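Local coordinates for protein transcriptional activator, putative, Baf family (Campylobacter jejuni, PDB 2NRH) that probably phosphorylates pantothenate at the expense of ATP, the first step of coenzyme A biosynthesis, as a type III pantothenate kinase, at residues L4-F15 with L24-N34; N59-D67 with I75-T83. The protein carries 2 engineered substitutions. All coordinates share one frame; numbering follows the deposited sequence.

Contact 1 of 2, residues L4-F15 with L24-N34; sequences LLCDIGNSNANF and LNIDQFLEFKN. Engineered in segment 24-34: Asn-25 (natural residue Ser). With SO4 (sulfate ion), chain D.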
loop_
_atom_site.group_PDB
_atom_site.type_symbol
_atom_site.label_atom_id
_atom_site.label_comp_id
_atom_site.label_asym_id
_atom_site.label_seq_id
_atom_site.Cartn_x
_atom_site.Cartn_y
_atom_site.Cartn_z
ATOM N N LEU B 4 2.598 -35.887 -4.016
ATOM C CA LEU B 4 2.117 -34.729 -4.748
ATOM C C LEU B 4 1.300 -33.794 -3.831
ATOM O O LEU B 4 0.235 -34.165 -3.346
ATOM C CB LEU B 4 1.317 -35.162 -5.985
ATOM C CG LEU B 4 1.011 -34.069 -7.031
ATOM C CD1 LEU B 4 2.045 -32.937 -7.076
ATOM C CD2 LEU B 4 0.838 -34.642 -8.444
ATOM N N LEU B 5 1.820 -32.591 -3.603
ATOM C CA LEU B 5 1.126 -31.571 -2.823
ATOM C C LEU B 5 0.654 -30.425 -3.705
ATOM O O LEU B 5 1.329 -30.065 -4.649
ATOM C CB LEU B 5 2.040 -31.030 -1.718
ATOM C CG LEU B 5 2.631 -32.065 -0.758
ATOM C CD1 LEU B 5 3.713 -31.456 0.155
ATOM C CD2 LEU B 5 1.525 -32.727 0.074
ATOM N N CYS B 6 -0.498 -29.842 -3.349
ATOM C CA CYS B 6 -1.121 -28.744 -4.070
ATOM C C CYS B 6 -1.559 -27.604 -3.130
ATOM O O CYS B 6 -2.307 -27.806 -2.150
ATOM C CB CYS B 6 -2.296 -29.229 -4.946
ATOM S SG CYS B 6 -2.731 -28.004 -6.196
ATOM N N ASP B 7 -1.069 -26.402 -3.426
ATOM C CA ASP B 7 -1.440 -25.178 -2.704
ATOM C C ASP B 7 -2.226 -24.243 -3.654
ATOM O O ASP B 7 -1.645 -23.581 -4.532
ATOM C CB ASP B 7 -0.167 -24.556 -2.100
ATOM C CG ASP B 7 -0.262 -23.063 -1.903
ATOM O OD1 ASP B 7 -1.314 -22.594 -1.483
ATOM O OD2 ASP B 7 0.729 -22.329 -2.153
ATOM N N ILE B 8 -3.554 -24.233 -3.511
ATOM C CA ILE B 8 -4.436 -23.594 -4.484
ATOM C C ILE B 8 -4.905 -22.176 -4.077
ATOM O O ILE B 8 -5.517 -21.994 -3.045
ATOM C CB ILE B 8 -5.676 -24.501 -4.785
ATOM C CG1 ILE B 8 -5.231 -25.883 -5.236
ATOM C CG2 ILE B 8 -6.655 -23.815 -5.838
ATOM C CD1 ILE B 8 -6.248 -27.032 -4.950
ATOM N N GLY B 9 -4.599 -21.185 -4.906
ATOM C CA GLY B 9 -4.956 -19.809 -4.672
ATOM C C GLY B 9 -6.071 -19.301 -5.599
ATOM O O GLY B 9 -6.699 -20.061 -6.351
ATOM N N ASN B 10 -6.301 -18.003 -5.527
ATOM C CA ASN B 10 -7.179 -17.296 -6.433
ATOM C C ASN B 10 -6.669 -17.098 -7.863
ATOM O O ASN B 10 -7.473 -16.848 -8.763
ATOM C CB ASN B 10 -7.593 -15.972 -5.810
ATOM C CG ASN B 10 -8.570 -16.176 -4.645
ATOM O OD1 ASN B 10 -9.625 -16.859 -4.782
ATOM N ND2 ASN B 10 -8.239 -15.602 -3.497
ATOM N N SER B 11 -5.361 -17.259 -8.081
ATOM C CA SER B 11 -4.804 -17.116 -9.422
ATOM C C SER B 11 -3.923 -18.281 -9.947
ATOM O O SER B 11 -3.779 -18.470 -11.163
ATOM C CB SER B 11 -4.007 -15.803 -9.482
ATOM O OG SER B 11 -4.859 -14.678 -9.385
ATOM N N ASN B 12 -3.324 -19.008 -9.006
ATOM C CA ASN B 12 -2.344 -20.034 -9.260
ATOM C C ASN B 12 -2.663 -21.234 -8.375
ATOM O O ASN B 12 -3.182 -21.094 -7.249
ATOM C CB ASN B 12 -0.924 -19.553 -8.830
ATOM C CG ASN B 12 -0.563 -18.147 -9.352
ATOM O OD1 ASN B 12 -0.515 -17.916 -10.573
ATOM N ND2 ASN B 12 -0.294 -17.204 -8.413
ATOM N N ALA B 13 -2.322 -22.412 -8.872
ATOM C CA ALA B 13 -2.170 -23.586 -8.027
ATOM C C ALA B 13 -0.687 -23.927 -8.174
ATOM O O ALA B 13 -0.162 -24.065 -9.290
ATOM C CB ALA B 13 -3.071 -24.708 -8.460
ATOM N N ASN B 14 -0.012 -23.942 -7.032
ATOM C CA ASN B 14 1.355 -24.333 -6.920
ATOM C C ASN B 14 1.391 -25.775 -6.449
ATOM O O ASN B 14 0.758 -26.130 -5.452
ATOM C CB ASN B 14 2.055 -23.428 -5.919
ATOM C CG ASN B 14 1.827 -21.948 -6.203
ATOM O OD1 ASN B 14 1.551 -21.172 -5.262
ATOM N ND2 ASN B 14 1.959 -21.529 -7.489
ATOM N N PHE B 15 2.120 -26.594 -7.203
ATOM C CA PHE B 15 2.293 -28.032 -6.935
ATOM C C PHE B 15 3.714 -28.341 -6.480
ATOM O O PHE B 15 4.653 -27.655 -6.864
ATOM C CB PHE B 15 2.093 -28.798 -8.228
ATOM C CG PHE B 15 0.686 -28.861 -8.696
ATOM C CD1 PHE B 15 -0.111 -29.949 -8.355
ATOM C CD2 PHE B 15 0.153 -27.836 -9.482
ATOM C CE1 PHE B 15 -1.420 -30.020 -8.805
ATOM C CE2 PHE B 15 -1.143 -27.887 -9.937
ATOM C CZ PHE B 15 -1.947 -29.008 -9.614
ATOM N N LEU B 24 0.632 -23.929 -12.038
ATOM C CA LEU B 24 -0.398 -23.789 -13.085
ATOM C C LEU B 24 -1.341 -22.588 -12.824
ATOM O O LEU B 24 -1.573 -22.215 -11.676
ATOM C CB LEU B 24 -1.226 -25.074 -13.232
ATOM C CG LEU B 24 -0.483 -26.397 -13.224
ATOM C CD1 LEU B 24 -1.508 -27.565 -13.106
ATOM C CD2 LEU B 24 0.373 -26.533 -14.459
ATOM N N ASN B 25 -1.921 -22.027 -13.877
ATOM C CA ASN B 25 -2.963 -21.041 -13.663
ATOM C C ASN B 25 -4.261 -21.788 -13.450
ATOM O O ASN B 25 -4.243 -23.001 -13.427
ATOM C CB ASN B 25 -3.042 -20.004 -14.784
ATOM C CG ASN B 25 -3.474 -20.585 -16.109
ATOM O OD1 ASN B 25 -4.264 -21.543 -16.186
ATOM N ND2 ASN B 25 -2.959 -20.001 -17.176
ATOM N N ILE B 26 -5.371 -21.078 -13.300
ATOM C CA ILE B 26 -6.605 -21.731 -12.879
ATOM C C ILE B 26 -7.288 -22.548 -13.988
ATOM O O ILE B 26 -7.750 -23.638 -13.709
ATOM C CB ILE B 26 -7.621 -20.779 -12.087
ATOM C CG1 ILE B 26 -6.992 -20.209 -10.771
ATOM C CG2 ILE B 26 -8.924 -21.532 -11.716
ATOM C CD1 ILE B 26 -6.134 -21.214 -10.011
ATOM N N ASP B 27 -7.326 -22.017 -15.214
ATOM C CA ASP B 27 -7.696 -22.765 -16.409
ATOM C C ASP B 27 -6.883 -24.056 -16.549
ATOM O O ASP B 27 -7.448 -25.157 -16.693
ATOM C CB ASP B 27 -7.498 -21.895 -17.654
ATOM C CG ASP B 27 -8.499 -20.714 -17.734
ATOM O OD1 ASP B 27 -9.545 -20.764 -17.029
ATOM O OD2 ASP B 27 -8.236 -19.730 -18.509
ATOM N N GLN B 28 -5.559 -23.943 -16.465
ATOM C CA GLN B 28 -4.682 -25.121 -16.474
ATOM C C GLN B 28 -5.049 -26.081 -15.347
ATOM O O GLN B 28 -5.055 -27.327 -15.527
ATOM C CB GLN B 28 -3.193 -24.727 -16.437
ATOM C CG GLN B 28 -2.698 -24.080 -17.800
ATOM C CD GLN B 28 -1.506 -23.173 -17.658
ATOM O OE1 GLN B 28 -0.985 -22.948 -16.553
ATOM N NE2 GLN B 28 -1.059 -22.618 -18.780
ATOM N N PHE B 29 -5.370 -25.518 -14.175
ATOM C CA PHE B 29 -5.595 -26.354 -13.036
ATOM C C PHE B 29 -6.898 -27.184 -13.263
ATOM O O PHE B 29 -7.004 -28.379 -12.913
ATOM C CB PHE B 29 -5.709 -25.512 -11.747
ATOM C CG PHE B 29 -6.241 -26.314 -10.558
ATOM C CD1 PHE B 29 -5.411 -27.177 -9.870
ATOM C CD2 PHE B 29 -7.564 -26.226 -10.188
ATOM C CE1 PHE B 29 -5.866 -27.910 -8.814
ATOM C CE2 PHE B 29 -8.060 -26.986 -9.096
ATOM C CZ PHE B 29 -7.226 -27.822 -8.427
ATOM N N LEU B 30 -7.879 -26.531 -13.844
ATOM C CA LEU B 30 -9.156 -27.181 -14.022
ATOM C C LEU B 30 -9.091 -28.395 -15.004
ATOM O O LEU B 30 -9.932 -29.296 -14.932
ATOM C CB LEU B 30 -10.212 -26.134 -14.431
ATOM C CG LEU B 30 -10.532 -25.101 -13.334
ATOM C CD1 LEU B 30 -11.293 -23.891 -13.871
ATOM C CD2 LEU B 30 -11.303 -25.740 -12.200
ATOM N N GLU B 31 -8.071 -28.423 -15.866
ATOM C CA GLU B 31 -7.897 -29.463 -16.901
ATOM C C GLU B 31 -6.903 -30.531 -16.508
ATOM O O GLU B 31 -6.661 -31.443 -17.294
ATOM C CB GLU B 31 -7.325 -28.874 -18.200
ATOM C CG GLU B 31 -8.191 -27.865 -18.929
ATOM C CD GLU B 31 -9.547 -28.424 -19.305
ATOM O OE1 GLU B 31 -9.611 -29.560 -19.859
ATOM O OE2 GLU B 31 -10.543 -27.716 -19.043
ATOM N N PHE B 32 -6.264 -30.368 -15.351
ATOM C CA PHE B 32 -5.255 -31.261 -14.854
ATOM C C PHE B 32 -5.933 -32.580 -14.492
ATOM O O PHE B 32 -7.025 -32.616 -13.909
ATOM C CB PHE B 32 -4.617 -30.600 -13.635
ATOM C CG PHE B 32 -3.399 -31.309 -13.069
ATOM C CD1 PHE B 32 -2.166 -31.224 -13.685
ATOM C CD2 PHE B 32 -3.482 -32.014 -11.860
ATOM C CE1 PHE B 32 -1.035 -31.836 -13.120
ATOM C CE2 PHE B 32 -2.354 -32.650 -11.296
ATOM C CZ PHE B 32 -1.136 -32.553 -11.922
ATOM N N LYS B 33 -5.330 -33.690 -14.889
ATOM C CA LYS B 33 -5.671 -34.932 -14.222
ATOM C C LYS B 33 -4.420 -35.694 -13.906
ATOM O O LYS B 33 -3.423 -35.552 -14.606
ATOM C CB LYS B 33 -6.710 -35.785 -14.962
ATOM C CG LYS B 33 -7.312 -36.902 -14.011
ATOM C CD LYS B 33 -8.861 -37.105 -14.104
ATOM C CE LYS B 33 -9.355 -38.047 -12.996
ATOM N NZ LYS B 33 -10.695 -38.676 -13.277
ATOM N N ASN B 34 -4.484 -36.462 -12.821
ATOM C CA ASN B 34 -3.381 -37.325 -12.416
ATOM C C ASN B 34 -3.739 -38.790 -12.088
ATOM O O ASN B 34 -4.900 -39.191 -12.144
ATOM C CB ASN B 34 -2.575 -36.688 -11.276
ATOM C CG ASN B 34 -1.202 -36.224 -11.742
ATOM O OD1 ASN B 34 -1.105 -35.392 -12.644
ATOM N ND2 ASN B 34 -0.136 -36.784 -11.156
HETATM S S SO4 D . -2.654 -16.215 -5.723
HETATM O O1 SO4 D . -1.446 -15.636 -5.136
HETATM O O2 SO4 D . -3.047 -15.325 -6.820
HETATM O O3 SO4 D . -2.342 -17.537 -6.249
HETATM O O4 SO4 D . -3.736 -16.290 -4.717
HETATM O O HOH W 1 -5.399 -18.002 -13.390
#

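Contact 2 of 2, residues N59-D67 with I75-T83; sequences NLEPYFLFD and IDRIAACYT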
loop_
_atom_site.group_PDB
_atom_site.type_symbol
_atom_site.label_atom_id
_atom_site.label_comp_id
_atom_site.label_asym_id
_atom_site.label_seq_id
_atom_site.Cartn_x
_atom_site.Cartn_y
_atom_site.Cartn_z
ATOM N N ASN B 59 -8.123 -32.974 1.144
ATOM C CA ASN B 59 -8.036 -31.653 1.759
ATOM C C ASN B 59 -7.295 -31.759 3.091
ATOM O O ASN B 59 -7.666 -32.565 3.965
ATOM C CB ASN B 59 -9.444 -31.074 1.911
ATOM C CG ASN B 59 -9.459 -29.607 2.321
ATOM O OD1 ASN B 59 -8.440 -28.959 2.513
ATOM N ND2 ASN B 59 -10.649 -29.097 2.509
ATOM N N LEU B 60 -6.205 -31.007 3.211
ATOM C CA LEU B 60 -5.436 -31.056 4.424
ATOM C C LEU B 60 -5.936 -30.074 5.466
ATOM O O LEU B 60 -5.509 -30.131 6.641
ATOM C CB LEU B 60 -3.958 -30.792 4.154
ATOM C CG LEU B 60 -3.031 -31.814 3.496
ATOM C CD1 LEU B 60 -1.590 -31.390 3.796
ATOM C CD2 LEU B 60 -3.268 -33.294 3.891
ATOM N N GLU B 61 -6.777 -29.128 5.032
ATOM C CA GLU B 61 -7.208 -28.056 5.943
ATOM C C GLU B 61 -7.714 -28.545 7.309
ATOM O O GLU B 61 -7.335 -27.971 8.323
ATOM C CB GLU B 61 -8.249 -27.146 5.293
ATOM C CG GLU B 61 -8.847 -26.091 6.206
ATOM C CD GLU B 61 -9.444 -24.926 5.379
ATOM O OE1 GLU B 61 -9.503 -25.081 4.145
ATOM O OE2 GLU B 61 -9.880 -23.894 5.951
ATOM N N PRO B 62 -8.586 -29.593 7.334
ATOM C CA PRO B 62 -9.130 -30.078 8.629
ATOM C C PRO B 62 -8.088 -30.578 9.618
ATOM O O PRO B 62 -8.388 -30.638 10.805
ATOM C CB PRO B 62 -10.086 -31.231 8.220
ATOM C CG PRO B 62 -10.454 -30.895 6.720
ATOM C CD PRO B 62 -9.146 -30.350 6.185
ATOM N N TYR B 63 -6.887 -30.915 9.156
ATOM C CA TYR B 63 -5.830 -31.454 10.017
ATOM C C TYR B 63 -4.983 -30.390 10.710
ATOM O O TYR B 63 -4.236 -30.686 11.664
ATOM C CB TYR B 63 -4.948 -32.426 9.230
ATOM C CG TYR B 63 -5.733 -33.603 8.709
ATOM C CD1 TYR B 63 -5.899 -34.743 9.498
ATOM C CD2 TYR B 63 -6.356 -33.572 7.445
ATOM C CE1 TYR B 63 -6.616 -35.821 9.051
ATOM C CE2 TYR B 63 -7.097 -34.649 6.990
ATOM C CZ TYR B 63 -7.211 -35.779 7.807
ATOM O OH TYR B 63 -7.945 -36.890 7.406
ATOM N N PHE B 64 -5.108 -29.145 10.243
ATOM C CA PHE B 64 -4.298 -28.052 10.780
ATOM C C PHE B 64 -4.821 -27.603 12.127
ATOM O O PHE B 64 -5.871 -26.983 12.191
ATOM C CB PHE B 64 -4.266 -26.863 9.793
ATOM C CG PHE B 64 -3.165 -26.963 8.748
ATOM C CD1 PHE B 64 -1.877 -26.514 9.027
ATOM C CD2 PHE B 64 -3.421 -27.522 7.521
ATOM C CE1 PHE B 64 -0.887 -26.632 8.100
ATOM C CE2 PHE B 64 -2.425 -27.666 6.580
ATOM C CZ PHE B 64 -1.161 -27.212 6.859
ATOM N N LEU B 65 -4.097 -27.887 13.210
ATOM C CA LEU B 65 -4.444 -27.280 14.506
ATOM C C LEU B 65 -3.477 -26.125 14.884
ATOM O O LEU B 65 -2.257 -26.289 15.088
ATOM C CB LEU B 65 -4.634 -28.346 15.619
ATOM C CG LEU B 65 -5.428 -29.641 15.241
ATOM C CD1 LEU B 65 -5.705 -30.472 16.425
ATOM C CD2 LEU B 65 -6.758 -29.422 14.424
ATOM N N PHE B 66 -4.037 -24.935 14.985
ATOM C CA PHE B 66 -3.244 -23.751 14.990
ATOM C C PHE B 66 -3.907 -22.773 15.917
ATOM O O PHE B 66 -5.049 -22.462 15.743
ATOM C CB PHE B 66 -3.173 -23.235 13.534
ATOM C CG PHE B 66 -2.393 -21.982 13.364
ATOM C CD1 PHE B 66 -1.017 -21.993 13.456
ATOM C CD2 PHE B 66 -3.046 -20.793 13.069
ATOM C CE1 PHE B 66 -0.296 -20.843 13.293
ATOM C CE2 PHE B 66 -2.340 -19.666 12.874
ATOM C CZ PHE B 66 -0.953 -19.671 13.014
ATOM N N ASP B 67 -3.191 -22.294 16.919
ATOM C CA ASP B 67 -3.801 -21.478 17.979
ATOM C C ASP B 67 -3.878 -19.989 17.591
ATOM O O ASP B 67 -2.916 -19.281 17.684
ATOM C CB ASP B 67 -3.050 -21.696 19.311
ATOM C CG ASP B 67 -3.812 -21.160 20.555
ATOM O OD1 ASP B 67 -4.793 -20.370 20.455
ATOM O OD2 ASP B 67 -3.408 -21.573 21.685
ATOM N N ILE B 75 -6.174 -20.489 5.152
ATOM C CA ILE B 75 -5.395 -21.745 5.300
ATOM C C ILE B 75 -3.989 -21.597 4.743
ATOM O O ILE B 75 -3.025 -22.259 5.180
ATOM C CB ILE B 75 -6.180 -23.000 4.709
ATOM C CG1 ILE B 75 -5.492 -24.309 5.137
ATOM C CG2 ILE B 75 -6.296 -22.952 3.184
ATOM C CD1 ILE B 75 -4.946 -24.286 6.570
ATOM N N ASP B 76 -3.857 -20.739 3.749
ATOM C CA ASP B 76 -2.504 -20.464 3.224
ATOM C C ASP B 76 -1.546 -19.821 4.237
ATOM O O ASP B 76 -0.377 -20.176 4.322
ATOM C CB ASP B 76 -2.579 -19.650 1.936
ATOM C CG ASP B 76 -3.295 -18.329 2.112
ATOM O OD1 ASP B 76 -4.157 -18.115 3.041
ATOM O OD2 ASP B 76 -2.997 -17.468 1.268
ATOM N N ARG B 77 -2.041 -18.847 4.991
ATOM C CA ARG B 77 -1.276 -18.225 6.087
ATOM C C ARG B 77 -1.041 -19.221 7.235
ATOM O O ARG B 77 0.053 -19.281 7.778
ATOM C CB ARG B 77 -2.013 -16.981 6.568
ATOM C CG ARG B 77 -2.090 -15.958 5.446
ATOM C CD ARG B 77 -3.003 -14.767 5.749
ATOM N NE ARG B 77 -2.588 -13.941 6.863
ATOM C CZ ARG B 77 -3.343 -12.999 7.421
ATOM N NH1 ARG B 77 -4.527 -12.686 6.923
ATOM N NH2 ARG B 77 -2.879 -12.298 8.434
ATOM N N ILE B 78 -2.059 -19.997 7.599
ATOM C CA ILE B 78 -1.885 -21.020 8.600
ATOM C C ILE B 78 -0.718 -21.968 8.224
ATOM O O ILE B 78 0.207 -22.152 9.010
ATOM C CB ILE B 78 -3.215 -21.803 8.883
ATOM C CG1 ILE B 78 -4.177 -20.921 9.659
ATOM C CG2 ILE B 78 -2.925 -23.100 9.677
ATOM C CD1 ILE B 78 -5.610 -21.393 9.741
ATOM N N ALA B 79 -0.773 -22.538 7.013
ATOM C CA ALA B 79 0.219 -23.470 6.549
ATOM C C ALA B 79 1.630 -22.879 6.512
ATOM O O ALA B 79 2.612 -23.610 6.698
ATOM C CB ALA B 79 -0.177 -24.009 5.149
ATOM N N ALA B 80 1.758 -21.585 6.232
ATOM C CA ALA B 80 3.102 -20.944 6.220
ATOM C C ALA B 80 3.622 -20.649 7.610
ATOM O O ALA B 80 4.848 -20.568 7.795
ATOM C CB ALA B 80 3.121 -19.668 5.408
ATOM N N CYS B 81 2.711 -20.422 8.555
ATOM C CA CYS B 81 3.096 -20.235 9.962
ATOM C C CYS B 81 3.381 -21.549 10.684
ATOM O O CYS B 81 3.939 -21.564 11.774
ATOM C CB CYS B 81 2.020 -19.473 10.740
ATOM S SG CYS B 81 1.942 -17.758 10.244
ATOM N N TYR B 82 2.938 -22.635 10.093
ATOM C CA TYR B 82 2.780 -23.857 10.825
ATOM C C TYR B 82 4.110 -24.473 11.319
ATOM O O TYR B 82 4.114 -25.100 12.384
ATOM C CB TYR B 82 2.062 -24.884 9.961
ATOM C CG TYR B 82 1.365 -25.958 10.760
ATOM C CD1 TYR B 82 0.480 -25.619 11.785
ATOM C CD2 TYR B 82 1.581 -27.305 10.500
ATOM C CE1 TYR B 82 -0.168 -26.566 12.512
ATOM C CE2 TYR B 82 0.906 -28.278 11.240
ATOM C CZ TYR B 82 0.035 -27.881 12.230
ATOM O OH TYR B 82 -0.671 -28.800 12.951
ATOM N N THR B 83 5.206 -24.375 10.544
ATOM C CA THR B 83 6.475 -25.011 10.988
ATOM C C THR B 83 7.301 -24.042 11.869
ATOM O O THR B 83 8.443 -24.317 12.226
ATOM C CB THR B 83 7.324 -25.482 9.834
ATOM O OG1 THR B 83 7.583 -24.372 8.975
ATOM C CG2 THR B 83 6.629 -26.536 9.075
#

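Contact 1 of 2, residues L4-F15 with L24-N34
Phe-15 and Phe-29 form the apolar centre of this contact, where strands 4-8 and 12-15 meet the short helix 26-30. The Phe-15 ring directs its CZ at the edge of the Phe-29 ring, near that ring's plane, 3.9 Å from CD1. Phe-29 reaches inward because its CG stands anti to the backbone N (chi1 168°). Its ring meets Ala-13 obliquely, the CB 3.7 Å from Phe-29 CD1, while Ile-8 crosses it at about a right angle, CD1 meeting CZ; Ala-13 is small enough to leave room for the ring. Cys-6 SG reaches Phe-29 CE1 obliquely and also lies over one face of Phe-15. Phe-32 presents a face to Phe-15 CZ, the two rings inclined at 41°. Leu-24, coming in obliquely, brings CD1 to within 3.2 Å of Phe-15 CE2, a tight approach.

Backbone bonds pair strand 12-15 with 24-25 beside these side chains. Ala-13 N donates to Leu-24 O and Leu-24 N to Ala-13 O, both at 2.9 Å, and Leu-24 O also receives the CA-H of Asn-12. Next along the chain, Asn-25, an engineered residue, forms a capping box with Gln-28: Asn-25 OD1 takes Gln-28 N at 2.7 Å, and Gln-28 OE1 takes Asn-25 N. Ile-26 lays CD1 on the turn, 3.7 Å from Asn-12 N, while a water joins Ser-11 O to Ile-26 N.

At the turn, which is predicted to bind ATP, Asn-10 N and Asn-12 N make weak bonds to a sulfate, and Gly-9 has no side chain, which leaves the sulfate's O3 the place a CB would take. The chemistry is thus divided: an oily interior lies under the paired strands, while backbone N-H groups at the turn between strands 4-8 and 12-15 face an anion, consistent with a phosphate-binding loop.

Contact 2 of 2, residues N59-D67 with I75-T83
Ala-79 N donates to Ile-75 O at 2.9 Å, closing the helical turn that brings both residues against Phe-64. Ile-75 extends its CD1 over one face of the Phe-64 ring, 4.1 Å from the centroid, a CH-pi contact; CG1 lies anti to the backbone N (chi1 -168°), which carries the methyl out to the ring. Ala-79, with only a methyl, admits the far end of the same ring, CZ lying 3.8 Å from its CB. Phe-64 in turn points an edge at the face of Tyr-82 in an edge-to-face pair, planes at 64°, with CD1 3.6 Å above the plane over the tyrosine ring's centre. Leu-65 O lies in the plane of Tyr-82 at its edge, near CE1.

Ile-78 uses both branches: CG2 touches Phe-64 CD1 at 3.6 Å, whereas CG1 meets Phe-66 CD2. A beta-branched residue suits this place because it can serve two rings at once. Beyond it, the CB of Cys-81 packs on CE1 and CZ of Phe-66. At the other end the extended chain of Glu-61 crosses Ile-75 obliquely, CG toward CG1 and CD toward CB, and Asn-59 OD1 accepts Glu-61 N at 3.0 Å in an Asx turn that starts the 3-10 segment 61-63.

Loop 59-67 thus packs along helix 75-81, which carries the predicted substrate-binding residues Ile-75, Asp-76 and Arg-77, Asp-76 being the predicted proton acceptor. Ile-75 and Ala-79 also rest on Ile-41 of strand 38-42, Phe-64 and Tyr-82 on Ile-202 of helix 194-204, and Phe-66 and Cys-81 on Ile-101 of strand 95-102.

Overall arrangement
Contact 1 closes before contact 2 opens along the chain; their centres are 19 Å apart and their nearest atoms about 5 Å, without touching. Strand 38-42 connects them: Ile-41 bonds by its backbone to Cys-6 and Ile-8 and carries Ile-75 and Ala-79 on its side chain. Both contacts hold residues of the predicted active site. Gly-9, in the predicted ATP loop, is about 7 Å from the side chain of Asp-76, and the side chains of Ile-75 and Asp-7 are equally far apart. The sulfate also bonds to Ser-94, a predicted ATP-binding residue, which is consistent with a phosphate site beside contact 1; contact 2 holds the helix with predicted pantothenate-binding residues.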